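Local coordinates for protein peptidyl-tRNA hydrolase (Sulfolobus solfataricus, PDB 1XTY) that hydrolyses peptidyl-tRNA to an N-acyl-amino acid and tRNA, its natural substrate perhaps being peptidyl-tRNAs that drop off the ribosome during protein synthesis, at residues A[23-28]-A[82-87]; A[32-35]-A[41-44]; A[47-50]-A[54-57]; A[68-73]-A[114-119]. One frame throughout, in Å; residues are numbered along the deposited sequence.

Contact 1. Residues A[23-28]-A[82-87]; sequences VAHAAV and SIIEDA. With SO4 (sulfate ion), chain E.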
loop_
_atom_site.group_PDB
_atom_site.type_symbol
_atom_site.label_atom_id
_atom_site.label_comp_id
_atom_site.label_asym_id
_atom_site.label_seq_id
_atom_site.Cartn_x
_atom_site.Cartn_y
_atom_site.Cartn_z
ATOM N N VAL A 23 -1.951 5.274 -2.261
ATOM C CA VAL A 23 -2.336 3.954 -2.750
ATOM C C VAL A 23 -2.127 2.909 -1.650
ATOM O O VAL A 23 -2.944 2.004 -1.477
ATOM C CB VAL A 23 -1.518 3.574 -4.016
ATOM C CG1 VAL A 23 -1.746 2.115 -4.385
ATOM C CG2 VAL A 23 -1.944 4.467 -5.179
ATOM N N ALA A 24 -1.037 3.043 -0.902
ATOM C CA ALA A 24 -0.755 2.115 0.192
ATOM C C ALA A 24 -1.825 2.277 1.272
ATOM O O ALA A 24 -2.203 1.310 1.934
ATOM C CB ALA A 24 0.636 2.392 0.773
ATOM N N HIS A 25 -2.299 3.509 1.448
ATOM C CA HIS A 25 -3.337 3.816 2.432
ATOM C C HIS A 25 -4.625 3.105 2.005
ATOM O O HIS A 25 -5.312 2.483 2.818
ATOM C CB HIS A 25 -3.563 5.336 2.482
ATOM C CG HIS A 25 -4.328 5.808 3.683
ATOM N ND1 HIS A 25 -5.100 4.969 4.459
ATOM C CD2 HIS A 25 -4.469 7.046 4.215
ATOM C CE1 HIS A 25 -5.682 5.669 5.418
ATOM N NE2 HIS A 25 -5.316 6.932 5.292
ATOM N N ALA A 26 -4.946 3.194 0.718
ATOM C CA ALA A 26 -6.145 2.549 0.191
ATOM C C ALA A 26 -6.086 1.038 0.387
ATOM O O ALA A 26 -7.066 0.427 0.808
ATOM C CB ALA A 26 -6.312 2.878 -1.294
ATOM N N ALA A 27 -4.934 0.436 0.098
ATOM C CA ALA A 27 -4.780 -1.009 0.231
ATOM C C ALA A 27 -4.871 -1.512 1.666
ATOM O O ALA A 27 -5.551 -2.504 1.936
ATOM C CB ALA A 27 -3.453 -1.453 -0.394
ATOM N N VAL A 28 -4.192 -0.832 2.586
ATOM C CA VAL A 28 -4.216 -1.249 3.987
ATOM C C VAL A 28 -5.610 -1.103 4.593
ATOM O O VAL A 28 -6.081 -1.988 5.309
ATOM C CB VAL A 28 -3.198 -0.448 4.826
ATOM C CG1 VAL A 28 -3.357 -0.773 6.307
ATOM C CG2 VAL A 28 -1.781 -0.787 4.369
ATOM N N SER A 82 -12.663 1.520 -0.343
ATOM C CA SER A 82 -12.130 2.502 0.591
ATOM C C SER A 82 -11.931 3.834 -0.104
ATOM O O SER A 82 -11.333 3.892 -1.176
ATOM C CB SER A 82 -10.794 2.028 1.172
ATOM O OG SER A 82 -9.838 1.806 0.145
ATOM N N ILE A 83 -12.447 4.900 0.501
ATOM C CA ILE A 83 -12.287 6.235 -0.064
ATOM C C ILE A 83 -11.252 6.923 0.811
ATOM O O ILE A 83 -11.478 7.155 2.003
ATOM C CB ILE A 83 -13.607 7.032 -0.042
ATOM C CG1 ILE A 83 -14.660 6.311 -0.891
ATOM C CG2 ILE A 83 -13.371 8.440 -0.592
ATOM C CD1 ILE A 83 -16.039 6.951 -0.844
ATOM N N ILE A 84 -10.108 7.230 0.216
ATOM C CA ILE A 84 -9.013 7.853 0.944
ATOM C C ILE A 84 -8.967 9.373 0.804
ATOM O O ILE A 84 -9.067 9.903 -0.301
ATOM C CB ILE A 84 -7.668 7.268 0.474
ATOM C CG1 ILE A 84 -7.671 5.747 0.679
ATOM C CG2 ILE A 84 -6.520 7.924 1.217
ATOM C CD1 ILE A 84 -7.901 5.317 2.128
ATOM N N GLU A 85 -8.826 10.064 1.933
ATOM C CA GLU A 85 -8.735 11.521 1.935
ATOM C C GLU A 85 -7.371 11.907 2.495
ATOM O O GLU A 85 -6.820 11.216 3.358
ATOM C CB GLU A 85 -9.854 12.158 2.776
ATOM C CG GLU A 85 -11.265 11.742 2.349
ATOM C CD GLU A 85 -12.368 12.658 2.879
ATOM O OE1 GLU A 85 -12.192 13.279 3.948
ATOM O OE2 GLU A 85 -13.429 12.745 2.223
ATOM N N ASP A 86 -6.827 13.007 1.994
ATOM C CA ASP A 86 -5.521 13.489 2.427
ATOM C C ASP A 86 -5.544 13.959 3.883
ATOM O O ASP A 86 -6.563 14.457 4.370
ATOM C CB ASP A 86 -5.074 14.629 1.503
ATOM C CG ASP A 86 -3.589 14.928 1.615
ATOM O OD1 ASP A 86 -3.185 15.641 2.553
ATOM O OD2 ASP A 86 -2.823 14.437 0.760
ATOM N N ALA A 87 -4.421 13.787 4.577
ATOM C CA ALA A 87 -4.311 14.204 5.972
ATOM C C ALA A 87 -3.891 15.669 6.042
ATOM O O ALA A 87 -3.682 16.215 7.128
ATOM C CB ALA A 87 -3.296 13.334 6.706
HETATM S S SO4 E . -1.494 11.354 4.335
HETATM O O1 SO4 E . -2.414 12.168 3.519
HETATM O O2 SO4 E . -0.625 12.245 5.128
HETATM O O3 SO4 E . -0.667 10.516 3.448
HETATM O O4 SO4 E . -2.277 10.496 5.245
#

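Contact 2. Residues A[32-35]-A[41-44]; sequences VSII and RWKE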
loop_
_atom_site.group_PDB
_atom_site.type_symbol
_atom_site.label_atom_id
_atom_site.label_comp_id
_atom_site.label_asym_id
_atom_site.label_seq_id
_atom_site.Cartn_x
_atom_site.Cartn_y
_atom_site.Cartn_z
ATOM N N VAL A 32 -7.629 -4.263 6.244
ATOM C CA VAL A 32 -8.043 -4.219 7.642
ATOM C C VAL A 32 -9.569 -4.220 7.796
ATOM O O VAL A 32 -10.108 -4.861 8.706
ATOM C CB VAL A 32 -7.432 -2.992 8.359
ATOM C CG1 VAL A 32 -7.996 -2.865 9.773
ATOM C CG2 VAL A 32 -5.913 -3.150 8.419
ATOM N N SER A 33 -10.270 -3.527 6.904
ATOM C CA SER A 33 -11.731 -3.481 6.977
ATOM C C SER A 33 -12.332 -4.871 6.724
ATOM O O SER A 33 -13.353 -5.236 7.310
ATOM C CB SER A 33 -12.291 -2.485 5.958
ATOM O OG SER A 33 -12.133 -2.965 4.633
ATOM N N ILE A 34 -11.691 -5.641 5.852
ATOM C CA ILE A 34 -12.161 -6.986 5.534
ATOM C C ILE A 34 -11.909 -7.933 6.705
ATOM O O ILE A 34 -12.786 -8.706 7.097
ATOM C CB ILE A 34 -11.457 -7.516 4.271
ATOM C CG1 ILE A 34 -11.915 -6.703 3.057
ATOM C CG2 ILE A 34 -11.731 -9.007 4.090
ATOM C CD1 ILE A 34 -11.121 -6.980 1.800
ATOM N N ILE A 35 -10.706 -7.869 7.263
ATOM C CA ILE A 35 -10.345 -8.713 8.393
ATOM C C ILE A 35 -11.252 -8.444 9.594
ATOM O O ILE A 35 -11.623 -9.371 10.322
ATOM C CB ILE A 35 -8.871 -8.481 8.797
ATOM C CG1 ILE A 35 -7.952 -9.013 7.697
ATOM C CG2 ILE A 35 -8.566 -9.172 10.123
ATOM C CD1 ILE A 35 -6.486 -8.670 7.900
ATOM N N ARG A 41 -17.582 -13.986 2.381
ATOM C CA ARG A 41 -17.166 -13.914 0.988
ATOM C C ARG A 41 -15.922 -13.034 0.852
ATOM O O ARG A 41 -14.954 -13.417 0.202
ATOM C CB ARG A 41 -18.301 -13.367 0.118
ATOM C CG ARG A 41 -17.939 -13.229 -1.350
ATOM C CD ARG A 41 -17.787 -14.574 -2.036
ATOM N NE ARG A 41 -19.077 -15.209 -2.277
ATOM C CZ ARG A 41 -19.233 -16.353 -2.933
ATOM N NH1 ARG A 41 -18.173 -16.992 -3.413
ATOM N NH2 ARG A 41 -20.448 -16.853 -3.117
ATOM N N TRP A 42 -15.950 -11.858 1.471
ATOM C CA TRP A 42 -14.809 -10.943 1.402
ATOM C C TRP A 42 -13.537 -11.585 1.958
ATOM O O TRP A 42 -12.455 -11.433 1.388
ATOM C CB TRP A 42 -15.093 -9.665 2.191
ATOM C CG TRP A 42 -16.157 -8.783 1.614
ATOM C CD1 TRP A 42 -16.920 -9.023 0.507
ATOM C CD2 TRP A 42 -16.570 -7.510 2.119
ATOM N NE1 TRP A 42 -17.783 -7.974 0.291
ATOM C CE2 TRP A 42 -17.588 -7.032 1.266
ATOM C CE3 TRP A 42 -16.176 -6.723 3.211
ATOM C CZ2 TRP A 42 -18.220 -5.801 1.470
ATOM C CZ3 TRP A 42 -16.805 -5.497 3.416
ATOM C CH2 TRP A 42 -17.815 -5.051 2.548
ATOM N N LYS A 43 -13.670 -12.291 3.077
ATOM C CA LYS A 43 -12.522 -12.938 3.705
ATOM C C LYS A 43 -11.945 -14.037 2.822
ATOM O O LYS A 43 -10.729 -14.244 2.787
ATOM C CB LYS A 43 -12.912 -13.494 5.078
ATOM C CG LYS A 43 -13.143 -12.404 6.114
ATOM C CD LYS A 43 -13.514 -12.977 7.470
ATOM C CE LYS A 43 -13.716 -11.861 8.481
ATOM N NZ LYS A 43 -14.219 -12.373 9.789
ATOM N N GLU A 44 -12.815 -14.739 2.102
ATOM C CA GLU A 44 -12.361 -15.790 1.204
ATOM C C GLU A 44 -11.559 -15.150 0.075
ATOM O O GLU A 44 -10.475 -15.623 -0.271
ATOM C CB GLU A 44 -13.556 -16.559 0.630
ATOM C CG GLU A 44 -14.393 -17.267 1.685
ATOM C CD GLU A 44 -15.609 -17.966 1.106
ATOM O OE1 GLU A 44 -16.398 -17.306 0.395
ATOM O OE2 GLU A 44 -15.781 -19.175 1.368
#

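Contact 3. Residues A[47-50]-A[54-57]; sequences NEWL and QPKI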
loop_
_atom_site.group_PDB
_atom_site.type_symbol
_atom_site.label_atom_id
_atom_site.label_comp_id
_atom_site.label_asym_id
_atom_site.label_seq_id
_atom_site.Cartn_x
_atom_site.Cartn_y
_atom_site.Cartn_z
ATOM N N ASN A 47 -8.081 -14.019 1.369
ATOM C CA ASN A 47 -7.139 -15.124 1.523
ATOM C C ASN A 47 -6.569 -15.584 0.186
ATOM O O ASN A 47 -5.367 -15.828 0.067
ATOM C CB ASN A 47 -7.810 -16.306 2.220
ATOM C CG ASN A 47 -8.085 -16.034 3.680
ATOM O OD1 ASN A 47 -7.186 -15.640 4.429
ATOM N ND2 ASN A 47 -9.327 -16.245 4.099
ATOM N N GLU A 48 -7.432 -15.710 -0.817
ATOM C CA GLU A 48 -7.002 -16.133 -2.146
ATOM C C GLU A 48 -6.070 -15.088 -2.757
ATOM O O GLU A 48 -5.074 -15.422 -3.399
ATOM C CB GLU A 48 -8.216 -16.318 -3.061
ATOM C CG GLU A 48 -9.279 -17.239 -2.492
ATOM C CD GLU A 48 -10.557 -17.230 -3.313
ATOM O OE1 GLU A 48 -11.646 -17.322 -2.710
ATOM O OE2 GLU A 48 -10.473 -17.138 -4.555
ATOM N N TRP A 49 -6.411 -13.819 -2.561
ATOM C CA TRP A 49 -5.619 -12.721 -3.096
ATOM C C TRP A 49 -4.196 -12.788 -2.556
ATOM O O TRP A 49 -3.231 -12.616 -3.299
ATOM C CB TRP A 49 -6.266 -11.396 -2.708
ATOM C CG TRP A 49 -5.561 -10.181 -3.210
ATOM C CD1 TRP A 49 -5.382 -9.809 -4.515
ATOM C CD2 TRP A 49 -5.003 -9.132 -2.413
ATOM N NE1 TRP A 49 -4.752 -8.588 -4.576
ATOM C CE2 TRP A 49 -4.508 -8.150 -3.300
ATOM C CE3 TRP A 49 -4.876 -8.924 -1.030
ATOM C CZ2 TRP A 49 -3.894 -6.972 -2.851
ATOM C CZ3 TRP A 49 -4.268 -7.753 -0.582
ATOM C CH2 TRP A 49 -3.785 -6.791 -1.494
ATOM N N LEU A 50 -4.070 -13.034 -1.260
ATOM C CA LEU A 50 -2.756 -13.125 -0.644
ATOM C C LEU A 50 -1.992 -14.318 -1.221
ATOM O O LEU A 50 -0.801 -14.219 -1.505
ATOM C CB LEU A 50 -2.899 -13.251 0.874
ATOM C CG LEU A 50 -3.487 -12.009 1.563
ATOM C CD1 LEU A 50 -3.854 -12.338 3.000
ATOM C CD2 LEU A 50 -2.485 -10.858 1.509
ATOM N N GLN A 54 -0.992 -10.982 -4.091
ATOM C CA GLN A 54 -1.548 -9.634 -3.959
ATOM C C GLN A 54 -1.584 -8.806 -5.243
ATOM O O GLN A 54 -1.213 -7.633 -5.236
ATOM C CB GLN A 54 -0.758 -8.845 -2.911
ATOM C CG GLN A 54 -0.797 -9.404 -1.510
ATOM C CD GLN A 54 0.133 -8.643 -0.575
ATOM O OE1 GLN A 54 0.173 -7.412 -0.590
ATOM N NE2 GLN A 54 0.879 -9.373 0.246
ATOM N N PRO A 55 -2.047 -9.392 -6.357
ATOM C CA PRO A 55 -2.122 -8.676 -7.638
ATOM C C PRO A 55 -2.902 -7.365 -7.497
ATOM O O PRO A 55 -4.003 -7.356 -6.955
ATOM C CB PRO A 55 -2.860 -9.662 -8.545
ATOM C CG PRO A 55 -2.554 -10.989 -7.947
ATOM C CD PRO A 55 -2.640 -10.733 -6.471
ATOM N N LYS A 56 -2.333 -6.272 -7.993
ATOM C CA LYS A 56 -2.981 -4.969 -7.925
ATOM C C LYS A 56 -2.993 -4.286 -9.282
ATOM O O LYS A 56 -2.083 -4.463 -10.087
ATOM C CB LYS A 56 -2.260 -4.056 -6.935
ATOM C CG LYS A 56 -2.388 -4.462 -5.482
ATOM C CD LYS A 56 -1.531 -3.564 -4.603
ATOM C CE LYS A 56 -0.456 -4.356 -3.875
ATOM N NZ LYS A 56 0.384 -5.150 -4.807
ATOM N N ILE A 57 -4.035 -3.508 -9.530
ATOM C CA ILE A 57 -4.152 -2.768 -10.776
ATOM C C ILE A 57 -4.335 -1.321 -10.363
ATOM O O ILE A 57 -5.299 -0.986 -9.676
ATOM C CB ILE A 57 -5.379 -3.212 -11.586
ATOM C CG1 ILE A 57 -5.323 -4.725 -11.823
ATOM C CG2 ILE A 57 -5.424 -2.460 -12.912
ATOM C CD1 ILE A 57 -6.552 -5.291 -12.512
HETATM O O HOH W 1 0.796 -12.292 -0.463
#

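Contact 4. Residues A[68-73]-A[114-119]; sequences ISRAKK and TGDLKL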
loop_
_atom_site.group_PDB
_atom_site.type_symbol
_atom_site.label_atom_id
_atom_site.label_comp_id
_atom_site.label_asym_id
_atom_site.label_seq_id
_atom_site.Cartn_x
_atom_site.Cartn_y
_atom_site.Cartn_z
ATOM N N ILE A 68 -16.582 8.902 -7.314
ATOM C CA ILE A 68 -17.831 8.700 -6.586
ATOM C C ILE A 68 -18.708 7.720 -7.361
ATOM O O ILE A 68 -19.364 6.851 -6.785
ATOM C CB ILE A 68 -18.602 10.035 -6.414
ATOM C CG1 ILE A 68 -17.739 11.048 -5.658
ATOM C CG2 ILE A 68 -19.926 9.786 -5.690
ATOM C CD1 ILE A 68 -17.364 10.626 -4.249
ATOM N N SER A 69 -18.716 7.874 -8.679
ATOM C CA SER A 69 -19.503 7.007 -9.539
ATOM C C SER A 69 -19.113 5.548 -9.338
ATOM O O SER A 69 -19.970 4.677 -9.215
ATOM C CB SER A 69 -19.296 7.394 -11.004
ATOM O OG SER A 69 -19.911 6.452 -11.864
ATOM N N ARG A 70 -17.811 5.286 -9.290
ATOM C CA ARG A 70 -17.330 3.925 -9.126
ATOM C C ARG A 70 -17.462 3.389 -7.706
ATOM O O ARG A 70 -17.610 2.185 -7.508
ATOM C CB ARG A 70 -15.897 3.830 -9.642
ATOM C CG ARG A 70 -15.852 4.080 -11.145
ATOM C CD ARG A 70 -14.474 3.960 -11.751
ATOM N NE ARG A 70 -14.532 4.124 -13.204
ATOM C CZ ARG A 70 -14.959 5.225 -13.818
ATOM N NH1 ARG A 70 -15.366 6.272 -13.112
ATOM N NH2 ARG A 70 -14.988 5.276 -15.143
ATOM N N ALA A 71 -17.430 4.275 -6.716
ATOM C CA ALA A 71 -17.596 3.839 -5.336
ATOM C C ALA A 71 -19.047 3.379 -5.161
ATOM O O ALA A 71 -19.323 2.404 -4.471
ATOM C CB ALA A 71 -17.281 4.988 -4.368
ATOM N N LYS A 72 -19.974 4.081 -5.803
ATOM C CA LYS A 72 -21.385 3.726 -5.709
ATOM C C LYS A 72 -21.610 2.359 -6.363
ATOM O O LYS A 72 -22.382 1.538 -5.874
ATOM C CB LYS A 72 -22.229 4.800 -6.398
ATOM C CG LYS A 72 -23.736 4.674 -6.199
ATOM C CD LYS A 72 -24.356 3.654 -7.128
ATOM C CE LYS A 72 -25.873 3.699 -7.052
ATOM N NZ LYS A 72 -26.368 3.531 -5.657
ATOM N N LYS A 73 -20.910 2.120 -7.464
ATOM C CA LYS A 73 -21.020 0.859 -8.180
ATOM C C LYS A 73 -20.533 -0.269 -7.270
ATOM O O LYS A 73 -21.203 -1.286 -7.108
ATOM C CB LYS A 73 -20.179 0.927 -9.453
ATOM C CG LYS A 73 -20.695 0.084 -10.602
ATOM C CD LYS A 73 -20.441 0.804 -11.921
ATOM C CE LYS A 73 -20.956 0.008 -13.110
ATOM N NZ LYS A 73 -20.857 0.802 -14.372
ATOM N N THR A 114 -14.235 -0.962 -13.227
ATOM C CA THR A 114 -13.071 -0.212 -13.693
ATOM C C THR A 114 -12.397 -0.740 -14.958
ATOM O O THR A 114 -11.251 -0.395 -15.238
ATOM C CB THR A 114 -11.998 -0.153 -12.591
ATOM O OG1 THR A 114 -11.496 -1.475 -12.345
ATOM C CG2 THR A 114 -12.588 0.405 -11.298
ATOM N N GLY A 115 -13.098 -1.565 -15.725
ATOM C CA GLY A 115 -12.506 -2.112 -16.934
ATOM C C GLY A 115 -12.220 -1.112 -18.045
ATOM O O GLY A 115 -11.577 -1.458 -19.037
ATOM N N ASP A 116 -12.671 0.127 -17.880
ATOM C CA ASP A 116 -12.483 1.160 -18.900
ATOM C C ASP A 116 -11.464 2.235 -18.533
ATOM O O ASP A 116 -11.382 3.265 -19.203
ATOM C CB ASP A 116 -13.827 1.838 -19.188
ATOM C CG ASP A 116 -14.420 2.509 -17.954
ATOM O OD1 ASP A 116 -14.446 1.862 -16.886
ATOM O OD2 ASP A 116 -14.862 3.678 -18.045
ATOM N N LEU A 117 -10.677 2.004 -17.490
ATOM C CA LEU A 117 -9.715 3.015 -17.071
ATOM C C LEU A 117 -8.284 2.768 -17.522
ATOM O O LEU A 117 -7.869 1.629 -17.718
ATOM C CB LEU A 117 -9.763 3.156 -15.550
ATOM C CG LEU A 117 -11.184 3.330 -15.004
ATOM C CD1 LEU A 117 -11.159 3.308 -13.486
ATOM C CD2 LEU A 117 -11.778 4.628 -15.524
ATOM N N LYS A 118 -7.541 3.860 -17.686
ATOM C CA LYS A 118 -6.145 3.801 -18.099
ATOM C C LYS A 118 -5.258 3.569 -16.880
ATOM O O LYS A 118 -5.548 4.058 -15.789
ATOM C CB LYS A 118 -5.728 5.119 -18.759
ATOM C CG LYS A 118 -6.484 5.485 -20.027
ATOM C CD LYS A 118 -5.980 6.815 -20.576
ATOM C CE LYS A 118 -6.678 7.198 -21.872
ATOM N NZ LYS A 118 -6.208 8.518 -22.379
ATOM N N LEU A 119 -4.174 2.827 -17.071
ATOM C CA LEU A 119 -3.241 2.555 -15.985
ATOM C C LEU A 119 -2.499 3.834 -15.618
ATOM O O LEU A 119 -2.253 4.685 -16.473
ATOM C CB LEU A 119 -2.231 1.489 -16.407
ATOM C CG LEU A 119 -2.785 0.106 -16.748
ATOM C CD1 LEU A 119 -1.668 -0.753 -17.324
ATOM C CD2 LEU A 119 -3.378 -0.537 -15.504
#

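Contact 1. Residues A[23-28]-A[82-87]
The first torsion of His-25 (chi1 -165°) carries CG to the side opposite its backbone N and lays the imidazole beside Ile-84. Ile-84 turns CG1 next to its own backbone N (chi1 -58°) and CG2 opposite, and both branches then reach the helix. CD1 of Ile-84 sits over one face of the His-25 ring, 3.6 Å above its plane and displaced toward the rim. This is a CH-pi contact, with CD1 nearest to ND1. CG2 of Ile-84 meets His-25 CD2 at 3.7 Å. Beside the ring, Ile-84 CG1 packs on Ala-26 CA at 3.6 Å. Ser-82 OG donates a hydrogen bond to Ala-26 O at 3.2 Å. The hydroxyl comes in from the side of the carbonyl, at a C=O...OG angle of 114°.

Helix 16-35 thus covers one face of the edge strand 81-85 of the mixed sheet. Gln-54 of the second subunit packs on His-25 and Val-28. Further along the chain, Ala-87 N donates to O1 of a sulfate at 2.8 Å. Packing of Ile-84 on Ala-26 and the imidazole face makes most of the contact. The hydroxyl bond of Ser-82 is the one hydrogen bond across it. The sulfate, probably from the crystallisation liquor, indicates that the backbone N-H of Ala-87 can hold an anion, beside the salt bridge of Asp-86 with Lys-18.

Contact 2. Residues A[32-35]-A[41-44]
Ile-34, Trp-42 and Lys-43 bury most of the surface between these two helical segments. Ile-34 contributes the most. Its CG2 branch points at the backbone of the other helix and lies 3.7 Å from Trp-42 O. The same methyl packs against Trp-42 CB at 3.9 Å. The CG1 branch is turned toward the indole and approaches it obliquely.

Trp-42 sets its CG beside its own backbone N (chi1 -68°). This brings the indole up to Ile-34, and Pro-80 packs on both side chains. The indole NE1 is hydrogen-bonded to Asn-78 O, which ties the ring to the loop before strand 81-85.

The two segments belong to successive helices, 16-35 and 40-51, joined by a short loop. Segment 32-35 is the last turn of the first helix, and segment 41-44 lies near the start of the second. Leu-46, one turn further along helix 40-51, also packs on Ile-34 and Ile-35. Ile-35 also packs on Ile-35 of the second subunit.

Lys-43 runs fully extended past the end of the first helix. Its CG packs on Ile-34 CG2 at 4.2 Å. Its CE passes the last carbonyls of the helix, 3.6 Å from Ile-34 O and 3.7 Å from Ile-35 O. The ammonium group goes on to a hydrogen bond with Ser-37 O in the connecting loop. Ser-37 OG is in turn hydrogen-bonded to Ile-34 O.

Contact 3. Residues A[47-50]-A[54-57]
Trp-49 turns one face of its indole to Gln-54 and its N-H edge to Pro-55. Its CG lies opposite the backbone N (chi1 -179°), which carries the indole over to Gln-54. Gln-54 CA sits 3.3 Å above the ring plane, over the five-membered ring and offset to the rim, in a CH-pi contact. The Gln-54 side chain runs on across the six-membered ring, with its amide plane 48° from the indole. In the ring plane, NE1 donates an almost straight hydrogen bond (175°) to Pro-55 O at 2.8 Å. Pro-55 CD packs alongside CD1 of the indole at 3.5 Å. Lys-56 CG meets the same edge further round, at CZ2.

These residues turn the chain from the end of helix 40-51 into strand 56-61 of the mixed sheet. Gln-54 takes a left-handed backbone conformation, and its N donates to Trp-49 O at 2.9 Å across the turn. Lys-56 folds back and donates from NZ to Gln-54 O. With an alanine at Trp-49, Pro-55 O would probably lose its indole donor and a gap would open beneath Gln-54.

Leu-50 CD2 packs on Gln-54 CG at 3.8 Å. A water donates to Leu-50 O at 2.7 Å and accepts from Gln-54 NE2 at 3.0 Å. The Gln-54 amide is also hydrogen-bonded to Thr-29, and weakly to His-25, of the second subunit, while the Trp-49 indole packs on Val-28 of that subunit.

Contact 4. Residues A[68-73]-A[114-119]
Arg-70 reaches from helix 64-76 to a type I beta turn, Thr-114 to Leu-117. The turn leads from the region of helix 107-114 to the short, weakly bonded strand 118-119, outermost in the sheet within this chain. The tight part is packing of the arginine on Leu-117 and Thr-114. Arg-70 extends from CG to NE and runs alongside Leu-117, the two side chains pointing opposite ways. Leu-117 CD1 lies 3.5 Å from Arg-70 NE. Thr-114 CG2 touches Arg-70 CD at 4.0 Å. Leu-100 of strand 97-106 and Ile-113 also pack on the arginine, and Leu-117 lies on Val-59 and Val-61 of strand 56-61.

The outer, polar part is looser. Asp-116 is exposed, and the hydrogen bond within its salt bridge to Arg-70 is weak. The guanidinium and carboxylate planes are only 14° apart, but the N-H...O angle is 138°. The other end of the guanidinium has a second partner, as NH1 donates to Glu-66 O in its own helix. A leucine in place of Arg-70 would probably leave Asp-116 without its ion-pair partner and Glu-66 O without this donor.

Asp-116 OD2 meets the edge of the guanidinium at NH2 of Arg-70, 3.3 Å away.

From the N terminus, helix 16-35 carries the first halves of contacts 1 and 2. Contact 2 closes a short loop between this helix and helix 40-51. Contact 3 follows in series, joining that second helix to strand 56-61. Both lie within the long span between 23-28 and 82-87, which contact 1 closes on the edge strand 81-85. Contact 4 opens inside that span, on helix 64-76, and closes beyond it near the C terminus, so it crosses contact 1. The two meet where Ile-83 packs on Ala-71. Contacts 3 and 4 meet where Ile-57 packs on Leu-119, in neighbouring strands. Contacts 1, 2 and 3 also touch the second subunit.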